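Local coordinates for protein putative acetyltransferase Ta0821 (Thermoplasma acidophilum DSM 1728, PDB 3C26) that probably transfers acyl groups, most likely acetyl from acetyl-coenzyme A, as a member of the GNAT acetyltransferase family, at residues 50-53 against 54-58. Numbering follows the deposited sequence.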
# COMPACT_ATOMS: atom_id res chain seq x y z
N ASP A 50 -17.92 -0.05 -10.38
CA ASP A 50 -18.16 0.84 -11.50
C ASP A 50 -18.92 0.05 -12.57
O ASP A 50 -19.77 0.55 -13.28
CB ASP A 50 -16.89 1.32 -12.18
CG ASP A 50 -16.19 2.43 -11.48
OD1 ASP A 50 -16.74 3.06 -10.54
OD2 ASP A 50 -15.08 2.71 -11.96
N LYS A 51 -18.58 -1.23 -12.64
CA LYS A 51 -19.12 -2.08 -13.70
C LYS A 51 -20.57 -2.48 -13.47
O LYS A 51 -21.34 -2.58 -14.40
CB LYS A 51 -18.22 -3.32 -13.86
CG LYS A 51 -18.75 -4.42 -14.76
CD LYS A 51 -17.78 -5.65 -14.79
CE LYS A 51 -17.86 -6.52 -13.53
NZ LYS A 51 -16.84 -7.62 -13.57
N VAL A 52 -20.95 -2.67 -12.21
CA VAL A 52 -22.28 -3.25 -11.89
C VAL A 52 -23.31 -2.29 -11.25
O VAL A 52 -24.48 -2.60 -11.11
CB VAL A 52 -22.13 -4.47 -10.96
CG1 VAL A 52 -21.43 -5.60 -11.65
CG2 VAL A 52 -21.40 -4.10 -9.70
N ILE A 53 -22.87 -1.10 -10.88
CA ILE A 53 -23.72 -0.18 -10.10
C ILE A 53 -24.99 0.22 -10.84
O ILE A 53 -26.01 0.42 -10.21
CB ILE A 53 -22.93 1.09 -9.60
CG1 ILE A 53 -23.78 1.85 -8.53
CG2 ILE A 53 -22.52 1.95 -10.78
CD1 ILE A 53 -23.00 2.85 -7.61
N GLU A 54 -24.90 0.37 -12.16
CA GLU A 54 -26.08 0.75 -12.97
C GLU A 54 -27.12 -0.37 -12.91
O GLU A 54 -28.34 -0.10 -12.69
CB GLU A 54 -25.72 1.11 -14.42
CG GLU A 54 -26.96 1.60 -15.16
CD GLU A 54 -26.66 2.15 -16.54
OE1 GLU A 54 -25.51 2.06 -17.00
OE2 GLU A 54 -27.60 2.69 -17.16
N ARG A 55 -26.63 -1.61 -13.01
CA ARG A 55 -27.46 -2.82 -12.92
C ARG A 55 -28.17 -2.89 -11.57
O ARG A 55 -29.38 -3.13 -11.47
CB ARG A 55 -26.66 -4.11 -13.17
CG ARG A 55 -26.57 -4.46 -14.65
CD ARG A 55 -25.65 -5.64 -15.00
NE ARG A 55 -24.22 -5.30 -15.04
CZ ARG A 55 -23.25 -6.21 -15.16
NH1 ARG A 55 -23.57 -7.50 -15.24
NH2 ARG A 55 -21.98 -5.85 -15.18
N TRP A 56 -27.40 -2.63 -10.53
CA TRP A 56 -27.94 -2.63 -9.18
C TRP A 56 -29.06 -1.65 -9.01
O TRP A 56 -30.05 -1.98 -8.40
CB TRP A 56 -26.85 -2.25 -8.16
CG TRP A 56 -25.82 -3.34 -7.90
CD1 TRP A 56 -25.95 -4.67 -8.19
CD2 TRP A 56 -24.58 -3.21 -7.19
NE1 TRP A 56 -24.86 -5.36 -7.73
CE2 TRP A 56 -24.00 -4.48 -7.12
CE3 TRP A 56 -23.91 -2.12 -6.62
CZ2 TRP A 56 -22.78 -4.71 -6.49
CZ3 TRP A 56 -22.68 -2.36 -6.00
CH2 TRP A 56 -22.15 -3.63 -5.92
N VAL A 57 -28.82 -0.42 -9.47
CA VAL A 57 -29.81 0.68 -9.38
C VAL A 57 -31.10 0.25 -10.06
O VAL A 57 -32.19 0.43 -9.55
CB VAL A 57 -29.30 2.05 -9.98
CG1 VAL A 57 -30.42 3.09 -9.96
CG2 VAL A 57 -28.05 2.56 -9.21
N ASN A 58 -30.93 -0.35 -11.23
CA ASN A 58 -32.07 -0.82 -12.03
C ASN A 58 -32.81 -2.00 -11.39
O ASN A 58 -34.00 -2.18 -11.62
CB ASN A 58 -31.62 -1.18 -13.44
CG ASN A 58 -31.46 0.05 -14.32
OD1 ASN A 58 -32.25 0.97 -14.23
ND2 ASN A 58 -30.48 0.03 -15.22
O HOH W 1 -22.47 0.59 -13.82
O HOH W 2 -24.19 -2.27 -14.61
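Val52 lays its methyl CG2 over one face of the Trp56 indole, a CH-pi contact 3.8 Å from CG2 to the centroid of the six-membered ring. The offset is toward the rim, with CG2 nearest Trp56 CZ2. The other methyl of Val52, CG1, sits over a face of the Arg55 guanidinium, 3.6 Å from NH2.

Water replaces the helix bonds to Glu54 and Arg55, where helix 45-58 kinks. One water accepts from Glu54 N and donates to Asp50 O. A second donates to Lys51 O at 2.9 Å and accepts from both Arg55 N and Arg55 NE. The Arg55 chain, bent at chi3 (-80°), brings its guanidinium back so that this water and Lys51 O both lie at its edge; NH2 reaches Lys51 O in a weak bond of 3.4 Å. Lys51 NZ turns to Asp209 in a salt bridge.

Regular backbone bonds resume with Trp56 N to Val52 O and Val57 N to Ile53 O, both 3.0 Å.

Ile53 and Val57 pack on Ile19 of helix 16-19, while Trp56 stacks with His76. With Trp56 replaced by an alanine, Val52 CG2 would probably lose its aromatic partner and His76 its stack. The kink thus stays hydrated on its polar side, two waters bridging the opened turn, while Val52 and Trp56 span it through apolar contact.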